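Local coordinates for F5/8 type C domain protein (Bacteroides ovatus, PDB 4ZRX) that probably hydrolyses alpha-L-fucosidic bonds in a GH29-like TIM barrel and may bind sugars through an appended F5/8 type C domain, at residues Arg365-Thr370 with Gln392-Lys397; Asp223-Gly228 with Glu236-Ala241; Arg517-Val522 with Trp529-Ala534. All coordinates share one frame; numbering follows the deposited sequence. Where two conformers were deposited one is given.

Contact 1: Arg365-Thr370 with Gln392-Lys397; sequences RKYWST and QEDITK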
loop_
_atom_site.group_PDB
_atom_site.type_symbol
_atom_site.label_atom_id
_atom_site.label_comp_id
_atom_site.label_asym_id
_atom_site.label_seq_id
_atom_site.Cartn_x
_atom_site.Cartn_y
_atom_site.Cartn_z
ATOM N N ARG A 365 28.984 -0.733 2.650
ATOM C CA ARG A 365 29.060 -0.894 1.208
ATOM C C ARG A 365 30.215 -1.679 0.684
ATOM O O ARG A 365 30.510 -1.616 -0.508
ATOM C CB ARG A 365 29.110 0.451 0.530
ATOM C CG ARG A 365 27.957 1.265 0.784
ATOM C CD ARG A 365 27.959 2.422 -0.226
ATOM N NE ARG A 365 26.810 3.305 -0.132
ATOM C CZ ARG A 365 26.721 4.395 0.624
ATOM N NH1 ARG A 365 27.713 4.783 1.418
ATOM N NH2 ARG A 365 25.597 5.118 0.568
ATOM N N LYS A 366 30.846 -2.466 1.551
ATOM C CA LYS A 366 31.815 -3.406 1.148
ATOM C C LYS A 366 31.093 -4.434 0.342
ATOM O O LYS A 366 30.328 -5.239 0.941
ATOM C CB LYS A 366 32.486 -4.049 2.373
ATOM C CG LYS A 366 33.558 -5.053 2.052
ATOM C CD LYS A 366 34.320 -5.492 3.319
ATOM C CE LYS A 366 35.485 -6.437 2.983
ATOM N NZ LYS A 366 36.359 -6.728 4.185
ATOM N N TYR A 367 31.358 -4.476 -0.961
ATOM C CA TYR A 367 30.663 -5.382 -1.848
ATOM C C TYR A 367 31.061 -6.812 -1.463
ATOM O O TYR A 367 32.263 -7.124 -1.273
ATOM C CB TYR A 367 31.024 -5.040 -3.280
ATOM C CG TYR A 367 30.209 -5.638 -4.404
ATOM C CD1 TYR A 367 30.517 -6.908 -4.935
ATOM C CD2 TYR A 367 29.197 -4.915 -5.014
ATOM C CE1 TYR A 367 29.819 -7.423 -6.055
ATOM C CE2 TYR A 367 28.494 -5.424 -6.112
ATOM C CZ TYR A 367 28.802 -6.672 -6.613
ATOM O OH TYR A 367 28.171 -7.146 -7.701
ATOM N N TRP A 368 30.077 -7.679 -1.347
ATOM C CA TRP A 368 30.272 -9.011 -0.791
ATOM C C TRP A 368 29.786 -10.062 -1.762
ATOM O O TRP A 368 28.597 -10.073 -2.105
ATOM C CB TRP A 368 29.562 -9.093 0.554
ATOM C CG TRP A 368 29.615 -10.435 1.155
ATOM C CD1 TRP A 368 30.646 -11.364 1.073
ATOM C CD2 TRP A 368 28.633 -11.001 1.975
ATOM N NE1 TRP A 368 30.317 -12.473 1.793
ATOM C CE2 TRP A 368 29.092 -12.278 2.359
ATOM C CE3 TRP A 368 27.409 -10.543 2.462
ATOM C CZ2 TRP A 368 28.330 -13.130 3.162
ATOM C CZ3 TRP A 368 26.654 -11.389 3.267
ATOM C CH2 TRP A 368 27.147 -12.653 3.625
ATOM N N SER A 369 30.717 -10.883 -2.259
ATOM C CA SER A 369 30.383 -11.960 -3.149
ATOM C C SER A 369 30.428 -13.275 -2.366
ATOM O O SER A 369 31.477 -13.601 -1.782
ATOM C CB SER A 369 31.382 -12.030 -4.275
ATOM O OG SER A 369 31.461 -10.807 -4.954
ATOM N N THR A 370 29.370 -14.062 -2.399
ATOM C CA THR A 370 29.326 -15.275 -1.595
ATOM C C THR A 370 28.466 -16.347 -2.166
ATOM O O THR A 370 27.510 -16.086 -2.846
ATOM C CB THR A 370 28.851 -14.961 -0.111
ATOM O OG1 THR A 370 29.075 -16.095 0.739
ATOM C CG2 THR A 370 27.429 -14.577 -0.052
ATOM N N GLN A 392 20.742 -4.958 0.556
ATOM C CA GLN A 392 20.536 -4.869 -0.888
ATOM C C GLN A 392 21.429 -5.839 -1.633
ATOM O O GLN A 392 22.603 -6.004 -1.231
ATOM C CB GLN A 392 20.834 -3.459 -1.405
ATOM C CG GLN A 392 20.045 -2.391 -0.710
ATOM C CD GLN A 392 20.204 -1.003 -1.348
ATOM O OE1 GLN A 392 21.083 -0.227 -0.952
ATOM N NE2 GLN A 392 19.393 -0.703 -2.342
ATOM N N GLU A 393 20.930 -6.366 -2.749
ATOM C CA GLU A 393 21.723 -7.115 -3.706
ATOM C C GLU A 393 22.042 -6.244 -4.896
ATOM O O GLU A 393 21.275 -5.355 -5.273
ATOM C CB GLU A 393 20.940 -8.333 -4.272
ATOM C CG GLU A 393 20.860 -9.491 -3.457
ATOM C CD GLU A 393 20.012 -10.593 -4.105
ATOM O OE1 GLU A 393 20.594 -11.394 -4.834
ATOM O OE2 GLU A 393 18.807 -10.696 -3.846
ATOM N N ASP A 394 23.115 -6.583 -5.592
ATOM C CA ASP A 394 23.395 -5.939 -6.829
ATOM C C ASP A 394 22.595 -6.521 -7.960
ATOM O O ASP A 394 23.123 -7.369 -8.738
ATOM C CB ASP A 394 24.888 -6.063 -7.189
ATOM C CG ASP A 394 25.253 -5.329 -8.442
ATOM O OD1 ASP A 394 24.380 -4.629 -9.030
ATOM O OD2 ASP A 394 26.482 -5.456 -8.852
ATOM N N ILE A 395 21.391 -5.977 -8.157
ATOM C CA ILE A 395 20.445 -6.560 -9.088
ATOM C C ILE A 395 20.840 -6.301 -10.549
ATOM O O ILE A 395 20.243 -6.872 -11.457
ATOM C CB ILE A 395 18.988 -6.135 -8.810
ATOM C CG1 ILE A 395 18.869 -4.623 -8.837
ATOM C CG2 ILE A 395 18.518 -6.736 -7.491
ATOM C CD1 ILE A 395 17.434 -4.155 -8.876
ATOM N N THR A 396 21.878 -5.502 -10.779
ATOM C CA THR A 396 22.465 -5.401 -12.133
ATOM C C THR A 396 23.055 -6.686 -12.607
ATOM O O THR A 396 23.394 -6.791 -13.785
ATOM C CB THR A 396 23.526 -4.220 -12.318
ATOM O OG1 THR A 396 24.755 -4.525 -11.645
ATOM C CG2 THR A 396 22.972 -2.930 -11.803
ATOM N N LYS A 397 23.261 -7.649 -11.697
ATOM C CA LYS A 397 23.758 -8.945 -12.019
ATOM C C LYS A 397 22.756 -10.034 -11.725
ATOM O O LYS A 397 23.070 -11.209 -11.798
ATOM C CB LYS A 397 25.066 -9.165 -11.258
ATOM C CG LYS A 397 26.115 -8.133 -11.601
ATOM C CD LYS A 397 27.429 -8.433 -10.951
ATOM C CE LYS A 397 28.423 -7.340 -11.370
ATOM N NZ LYS A 397 29.577 -7.299 -10.469
#

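Contact 2: Asp223-Gly228 with Glu236-Ala241; sequences DVRWVG and ETEWNA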
loop_
_atom_site.group_PDB
_atom_site.type_symbol
_atom_site.label_atom_id
_atom_site.label_comp_id
_atom_site.label_asym_id
_atom_site.label_seq_id
_atom_site.Cartn_x
_atom_site.Cartn_y
_atom_site.Cartn_z
ATOM N N ASP A 223 7.004 -3.928 -18.231
ATOM C CA ASP A 223 8.070 -3.306 -17.429
ATOM C C ASP A 223 7.832 -3.407 -15.921
ATOM O O ASP A 223 8.814 -3.551 -15.182
ATOM C CB ASP A 223 8.318 -1.841 -17.797
ATOM C CG ASP A 223 8.957 -1.660 -19.145
ATOM O OD1 ASP A 223 9.961 -2.384 -19.385
ATOM O OD2 ASP A 223 8.491 -0.759 -19.881
ATOM N N VAL A 224 6.583 -3.240 -15.499
ATOM C CA VAL A 224 6.239 -3.136 -14.069
ATOM C C VAL A 224 4.978 -3.952 -13.808
ATOM O O VAL A 224 3.993 -3.828 -14.531
ATOM C CB VAL A 224 6.021 -1.685 -13.688
ATOM C CG1 VAL A 224 5.428 -1.483 -12.279
ATOM C CG2 VAL A 224 7.300 -0.838 -13.777
ATOM N N ARG A 225 5.041 -4.776 -12.758
ATOM C CA ARG A 225 4.016 -5.748 -12.419
ATOM C C ARG A 225 3.216 -5.225 -11.222
ATOM O O ARG A 225 3.788 -4.839 -10.198
ATOM C CB ARG A 225 4.692 -7.089 -12.072
ATOM C CG ARG A 225 3.860 -8.110 -11.355
ATOM C CD ARG A 225 4.569 -9.412 -11.218
ATOM N NE ARG A 225 5.810 -9.304 -10.485
ATOM C CZ ARG A 225 5.993 -9.496 -9.185
ATOM N NH1 ARG A 225 4.988 -9.776 -8.360
ATOM N NH2 ARG A 225 7.208 -9.373 -8.703
ATOM N N TRP A 226 1.897 -5.330 -11.320
ATOM C CA TRP A 226 1.057 -5.062 -10.176
ATOM C C TRP A 226 1.317 -6.098 -9.078
ATOM O O TRP A 226 1.275 -7.268 -9.362
ATOM C CB TRP A 226 -0.386 -5.195 -10.596
ATOM C CG TRP A 226 -1.376 -4.901 -9.492
ATOM C CD1 TRP A 226 -1.338 -3.865 -8.657
ATOM C CD2 TRP A 226 -2.588 -5.611 -9.205
ATOM N NE1 TRP A 226 -2.403 -3.896 -7.784
ATOM C CE2 TRP A 226 -3.205 -4.963 -8.118
ATOM C CE3 TRP A 226 -3.171 -6.782 -9.714
ATOM C CZ2 TRP A 226 -4.399 -5.398 -7.566
ATOM C CZ3 TRP A 226 -4.401 -7.218 -9.169
ATOM C CH2 TRP A 226 -4.996 -6.504 -8.100
ATOM N N VAL A 227 1.465 -5.666 -7.834
ATOM C CA VAL A 227 1.780 -6.562 -6.755
ATOM C C VAL A 227 0.655 -7.595 -6.568
ATOM O O VAL A 227 0.953 -8.632 -5.979
ATOM C CB VAL A 227 2.101 -5.824 -5.441
ATOM C CG1 VAL A 227 0.887 -5.184 -4.847
ATOM C CG2 VAL A 227 2.811 -6.746 -4.445
ATOM N N GLY A 228 -0.609 -7.271 -6.935
ATOM C CA GLY A 228 -1.709 -8.260 -6.855
ATOM C C GLY A 228 -2.744 -7.938 -5.837
ATOM O O GLY A 228 -3.699 -8.687 -5.668
ATOM N N GLU A 236 6.892 -11.023 1.521
ATOM C CA GLU A 236 8.199 -11.319 2.127
ATOM C C GLU A 236 9.172 -12.016 1.166
ATOM O O GLU A 236 10.374 -11.703 1.190
ATOM C CB GLU A 236 8.037 -12.179 3.353
ATOM C CG GLU A 236 7.360 -11.413 4.477
ATOM C CD GLU A 236 6.928 -12.353 5.614
ATOM O OE1 GLU A 236 6.048 -13.148 5.370
ATOM O OE2 GLU A 236 7.390 -12.223 6.748
ATOM N N THR A 237 8.681 -12.914 0.332
ATOM C CA THR A 237 9.502 -13.554 -0.680
ATOM C C THR A 237 9.036 -12.980 -2.011
ATOM O O THR A 237 7.946 -13.356 -2.501
ATOM C CB THR A 237 9.288 -15.031 -0.692
ATOM O OG1 THR A 237 9.598 -15.601 0.565
ATOM C CG2 THR A 237 10.097 -15.748 -1.798
ATOM N N GLU A 238 9.809 -12.011 -2.540
ATOM C CA GLU A 238 9.420 -11.293 -3.748
ATOM C C GLU A 238 10.463 -11.499 -4.841
ATOM O O GLU A 238 11.570 -10.888 -4.785
ATOM C CB GLU A 238 9.197 -9.820 -3.461
ATOM C CG GLU A 238 8.574 -9.044 -4.653
ATOM C CD GLU A 238 7.125 -9.385 -4.935
ATOM O OE1 GLU A 238 6.210 -9.026 -4.145
ATOM O OE2 GLU A 238 6.817 -10.062 -5.963
ATOM N N TRP A 239 10.118 -12.374 -5.784
ATOM C CA TRP A 239 10.930 -12.680 -6.982
ATOM C C TRP A 239 10.534 -11.729 -8.108
ATOM O O TRP A 239 9.426 -11.797 -8.631
ATOM C CB TRP A 239 10.711 -14.118 -7.437
ATOM C CG TRP A 239 11.434 -15.079 -6.587
ATOM C CD1 TRP A 239 10.906 -15.889 -5.650
ATOM C CD2 TRP A 239 12.857 -15.252 -6.508
ATOM N NE1 TRP A 239 11.882 -16.555 -5.000
ATOM C CE2 TRP A 239 13.093 -16.197 -5.506
ATOM C CE3 TRP A 239 13.938 -14.696 -7.180
ATOM C CZ2 TRP A 239 14.359 -16.602 -5.136
ATOM C CZ3 TRP A 239 15.217 -15.084 -6.804
ATOM C CH2 TRP A 239 15.404 -16.060 -5.784
ATOM N N ASN A 240 11.433 -10.815 -8.449
ATOM C CA ASN A 240 11.226 -9.965 -9.611
ATOM C C ASN A 240 11.739 -10.568 -10.882
ATOM O O ASN A 240 11.436 -10.098 -11.981
ATOM C CB ASN A 240 11.757 -8.583 -9.306
ATOM C CG ASN A 240 10.875 -7.840 -8.302
ATOM O OD1 ASN A 240 9.660 -8.121 -8.205
ATOM N ND2 ASN A 240 11.446 -6.962 -7.583
ATOM N N ALA A 241 12.557 -11.606 -10.750
ATOM C CA ALA A 241 12.815 -12.542 -11.824
ATOM C C ALA A 241 11.693 -13.597 -11.665
ATOM O O ALA A 241 11.754 -14.449 -10.783
ATOM C CB ALA A 241 14.213 -13.200 -11.669
#

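Contact 3: Arg517-Val522 with Trp529-Ala534; sequences RYQFFV and WKEVPA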
loop_
_atom_site.group_PDB
_atom_site.type_symbol
_atom_site.label_atom_id
_atom_site.label_comp_id
_atom_site.label_asym_id
_atom_site.label_seq_id
_atom_site.Cartn_x
_atom_site.Cartn_y
_atom_site.Cartn_z
ATOM N N ARG A 517 -27.170 -11.621 29.014
ATOM C CA ARG A 517 -27.837 -11.169 30.253
ATOM C C ARG A 517 -26.795 -10.468 31.119
ATOM O O ARG A 517 -25.663 -10.940 31.228
ATOM C CB ARG A 517 -28.474 -12.341 31.009
ATOM C CG ARG A 517 -29.475 -13.102 30.170
ATOM C CD ARG A 517 -30.561 -13.825 31.002
ATOM N NE ARG A 517 -31.596 -14.370 30.107
ATOM C CZ ARG A 517 -32.529 -13.655 29.456
ATOM N NH1 ARG A 517 -32.622 -12.329 29.595
ATOM N NH2 ARG A 517 -33.386 -14.272 28.646
ATOM N N TYR A 518 -27.139 -9.326 31.702
ATOM C CA TYR A 518 -26.141 -8.588 32.421
ATOM C C TYR A 518 -26.715 -7.808 33.582
ATOM O O TYR A 518 -27.924 -7.583 33.642
ATOM C CB TYR A 518 -25.426 -7.606 31.479
ATOM C CG TYR A 518 -26.305 -6.484 31.066
ATOM C CD1 TYR A 518 -26.403 -5.315 31.842
ATOM C CD2 TYR A 518 -27.066 -6.568 29.923
ATOM C CE1 TYR A 518 -27.290 -4.272 31.492
ATOM C CE2 TYR A 518 -27.933 -5.538 29.565
ATOM C CZ TYR A 518 -28.032 -4.395 30.345
ATOM O OH TYR A 518 -28.887 -3.381 29.964
ATOM N N GLN A 519 -25.823 -7.437 34.501
ATOM C CA GLN A 519 -26.104 -6.444 35.532
ATOM C C GLN A 519 -24.913 -5.506 35.545
ATOM O O GLN A 519 -23.730 -5.952 35.478
ATOM C CB GLN A 519 -26.255 -7.122 36.884
ATOM C CG GLN A 519 -27.510 -7.963 36.997
ATOM C CD GLN A 519 -27.670 -8.639 38.350
ATOM O OE1 GLN A 519 -28.263 -8.082 39.286
ATOM N NE2 GLN A 519 -27.176 -9.859 38.453
ATOM N N PHE A 520 -25.202 -4.224 35.533
ATOM C CA PHE A 520 -24.176 -3.214 35.491
ATOM C C PHE A 520 -24.180 -2.519 36.844
ATOM O O PHE A 520 -25.264 -2.260 37.417
ATOM C CB PHE A 520 -24.488 -2.229 34.402
ATOM C CG PHE A 520 -23.416 -1.221 34.190
ATOM C CD1 PHE A 520 -22.265 -1.551 33.452
ATOM C CD2 PHE A 520 -23.552 0.062 34.676
ATOM C CE1 PHE A 520 -21.273 -0.607 33.252
ATOM C CE2 PHE A 520 -22.564 1.019 34.494
ATOM C CZ PHE A 520 -21.426 0.703 33.727
ATOM N N PHE A 521 -22.983 -2.279 37.376
ATOM C CA PHE A 521 -22.815 -1.729 38.719
ATOM C C PHE A 521 -21.858 -0.555 38.695
ATOM O O PHE A 521 -20.930 -0.502 37.863
ATOM C CB PHE A 521 -22.247 -2.772 39.683
ATOM C CG PHE A 521 -23.050 -4.025 39.828
ATOM C CD1 PHE A 521 -22.893 -5.083 38.949
ATOM C CD2 PHE A 521 -23.930 -4.188 40.901
ATOM C CE1 PHE A 521 -23.607 -6.268 39.103
ATOM C CE2 PHE A 521 -24.657 -5.379 41.070
ATOM C CZ PHE A 521 -24.485 -6.423 40.182
ATOM N N VAL A 522 -22.029 0.357 39.659
ATOM C CA VAL A 522 -21.115 1.480 39.795
ATOM C C VAL A 522 -20.630 1.605 41.253
ATOM O O VAL A 522 -21.301 1.144 42.151
ATOM C CB VAL A 522 -21.740 2.794 39.307
ATOM C CG1 VAL A 522 -21.969 2.726 37.820
ATOM C CG2 VAL A 522 -23.078 3.123 40.034
ATOM N N TRP A 529 -20.775 -1.499 45.786
ATOM C CA TRP A 529 -21.346 -1.573 44.467
ATOM C C TRP A 529 -22.862 -1.469 44.464
ATOM O O TRP A 529 -23.552 -2.240 45.141
ATOM C CB TRP A 529 -20.970 -2.894 43.823
ATOM C CG TRP A 529 -19.534 -3.006 43.585
ATOM C CD1 TRP A 529 -18.610 -3.658 44.365
ATOM C CD2 TRP A 529 -18.826 -2.469 42.469
ATOM N NE1 TRP A 529 -17.368 -3.547 43.792
ATOM C CE2 TRP A 529 -17.468 -2.808 42.639
ATOM C CE3 TRP A 529 -19.200 -1.703 41.373
ATOM C CZ2 TRP A 529 -16.485 -2.417 41.734
ATOM C CZ3 TRP A 529 -18.223 -1.333 40.439
ATOM C CH2 TRP A 529 -16.881 -1.680 40.641
ATOM N N LYS A 530 -23.340 -0.498 43.695
ATOM C CA LYS A 530 -24.750 -0.286 43.474
ATOM C C LYS A 530 -25.110 -0.702 42.056
ATOM O O LYS A 530 -24.401 -0.319 41.076
ATOM C CB LYS A 530 -25.118 1.184 43.650
ATOM C CG LYS A 530 -26.639 1.331 43.665
ATOM C CD LYS A 530 -27.120 2.624 44.192
ATOM C CE LYS A 530 -28.634 2.533 44.376
ATOM N NZ LYS A 530 -29.239 3.765 43.825
ATOM N N GLU A 531 -26.189 -1.471 41.935
ATOM C CA GLU A 531 -26.701 -1.825 40.617
ATOM C C GLU A 531 -27.356 -0.612 39.948
ATOM O O GLU A 531 -28.060 0.190 40.582
ATOM C CB GLU A 531 -27.663 -3.002 40.701
ATOM C CG GLU A 531 -27.983 -3.594 39.328
ATOM C CD GLU A 531 -28.981 -4.739 39.373
ATOM O OE1 GLU A 531 -29.294 -5.210 40.481
ATOM O OE2 GLU A 531 -29.471 -5.162 38.291
ATOM N N VAL A 532 -27.123 -0.474 38.645
ATOM C CA VAL A 532 -27.765 0.555 37.855
ATOM C C VAL A 532 -28.937 -0.131 37.180
ATOM O O VAL A 532 -28.729 -1.140 36.474
ATOM C CB VAL A 532 -26.837 1.117 36.781
ATOM C CG1 VAL A 532 -27.519 2.251 35.995
ATOM C CG2 VAL A 532 -25.565 1.652 37.419
ATOM N N PRO A 533 -30.170 0.409 37.369
ATOM C CA PRO A 533 -31.294 -0.276 36.764
ATOM C C PRO A 533 -31.214 -0.273 35.246
ATOM O O PRO A 533 -30.881 0.762 34.629
ATOM C CB PRO A 533 -32.506 0.548 37.232
ATOM C CG PRO A 533 -32.092 1.042 38.550
ATOM C CD PRO A 533 -30.629 1.388 38.395
ATOM N N ALA A 534 -31.542 -1.409 34.666
ATOM C CA ALA A 534 -31.497 -1.562 33.209
ATOM C C ALA A 534 -32.298 -2.807 32.859
ATOM O O ALA A 534 -32.639 -3.608 33.741
ATOM C CB ALA A 534 -30.046 -1.709 32.750
HETATM O O HOH W 1 -28.086 -3.604 35.774
#

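Contact 1: Arg365-Thr370 with Gln392-Lys397
Two side chains swung clear of their backbone nitrogens make this contact: Tyr-367 (chi1 -167°) and Asp-394 (chi1 -176°) both carry CG beside the carbonyl carbon, which brings the phenol and the carboxylate together although the CA atoms of Tyr-367 and Asp-394 are 8.8 Å apart. Tyr-367 OH donates to Asp-394 OD2 at 2.7 Å, using the anti lone pair of that oxygen. The carboxylate sits at the edge of the ring, close to its plane, with the two planes 80° apart. Lys-397, extended beyond CG, brings NZ to the same hydroxyl and donates to Tyr-367 OH at 3.1 Å; the phenol thus gives one hydrogen bond and receives another. A long salt bridge, 3.9 Å from Lys-397 NZ to Asp-394 OD2, completes the triangle.

The other carboxylate oxygen is used locally. Asp-394 OD1 takes the backbone N of Thr-396 in an Asx turn and accepts from Thr-396 OG1 at 2.6 Å, both donors arriving from one face of its plane. This grip fixes the rotation of the carboxylate and so aims OD2 at the tyrosine. An alanine here is likely to leave the tyrosine hydroxyl without its acceptor, Lys-397 without this long salt bridge and the turn at Thr-396 without its side-chain bonds.

Lys-397 also makes a cation-pi contact with Tyr-451, on the strand between those of the two segments. At the surface, a short chain of hydrogen bonds from ammonium to phenol to carboxylate ties the loop before strand 368-370 to the turn after strand 388-393, and the nearby ammonium is expected to polarise the phenol.

Contact 2: Asp223-Gly228 with Glu236-Ala241
A buried salt bridge, made by two nitrogens with a single oxygen, joins the short strand 225-226 of the predicted fucosidase domain to the irregular segment that leads into strand 241-242. The side chains of Arg-225 and Glu-238 run alongside in opposing senses, and the guanidinium presents its NH1 and NH2 end to Glu-238 OE2. The bonds measure 3.0 Å from Arg-225 NH1 to Glu-238 OE2 and 2.9 Å from Arg-225 NH2 to the same atom, with N-H...O angles of 141° and 152°. OE2 lies almost in the guanidinium plane, yet both nitrogens reach it from one face of a carboxylate turned 40° away. A bend at chi3 in Arg-225 and another at chi2 in Glu-238 let the two ends meet in this way.

Arg-225 NH2 also lies 2.8 Å from Asn-240 OD1, near the guanidinium plane, while Arg-225 NE donates to the backbone oxygen of Tyr-283 on strand 279-290, and the amide of Asn-240 is engaged chiefly by Ser-285 of that strand. The remaining carboxylate oxygen, Glu-238 OE1, forms a salt bridge with Arg-235 and passes 4.1 Å from Val-227 CG2. Glu-238 is thereby held between two arginines, one oxygen to each.

Strand 279-290 serves both sides: it runs parallel to strand 225-226 and antiparallel to strand 241-242. The ion pair thus closes the irregular connection between two short strands that both pair with strand 279-290, in a domain consistent with the TIM-barrel fold expected of the alpha-L-fucosidase family.

Contact 3: Arg517-Val522 with Trp529-Ala534
Trp-529 opens the second segment against Phe-521, its ring atom CE3 lying 3.6 Å from Phe-521 CB; Lys-562, on strand 560-566 that flanks strand 517-523 on its other side, makes cation-pi contacts with both rings. Lys-530 then pairs with Val-522 through two backbone hydrogen bonds: Lys-530 N donates to Val-522 O at 3.0 Å, and Val-522 N to Lys-530 O at 2.8 Å. Glu-531 faces Phe-521 in a non-hydrogen-bonded pair, and its CB comes 3.8 Å from Phe-521 CE2. Its carboxylate reaches back toward a water that accepts from Phe-520 N and donates to Glu-531 OE2 and Val-532 O.

Val-532 N donates to Phe-520 O in a nearly straight bond (178°). On the face opposite Phe-521 and Glu-531, Val-532 sets CG2 beside the backbone N (chi1 -177° for CG1), where this methyl meets the edge of the Phe-520 ring at CD2 and also lies 3.8 Å from Val-522 CG1. Phe-520 stacks on Phe-501, while Val-522 and Val-532 pack on Val-556. Past Pro-533, Ala-534 rests its CB 3.4 Å from Tyr-518 OH.

An antiparallel beta hairpin thus edges a five-stranded sheet in a beta sandwich of the F5/8 type C, discoidin-like kind.

Overall arrangement
Along the chain the contacts follow in series: contact 2, then contact 1, then contact 3. Contacts 1 and 2 are neighbours, with centres 20 Å apart and nearest atoms about 6 Å apart, but they belong to different sheets: contact 2 lies on and beside the mixed barrel sheet, contact 1 on the four-stranded antiparallel sheet that follows it. Gln-399, just past contact 1 and touching Glu-393, hydrogen-bonds the backbone at Glu-238 and Asn-240 of contact 2, so the two regions meet here. Contact 3 is remote, its centre 67 Å from that of contact 1 and 56 Å from that of contact 2. Its sandwich is a separate module, consistent with a catalytic core carrying an accessory domain.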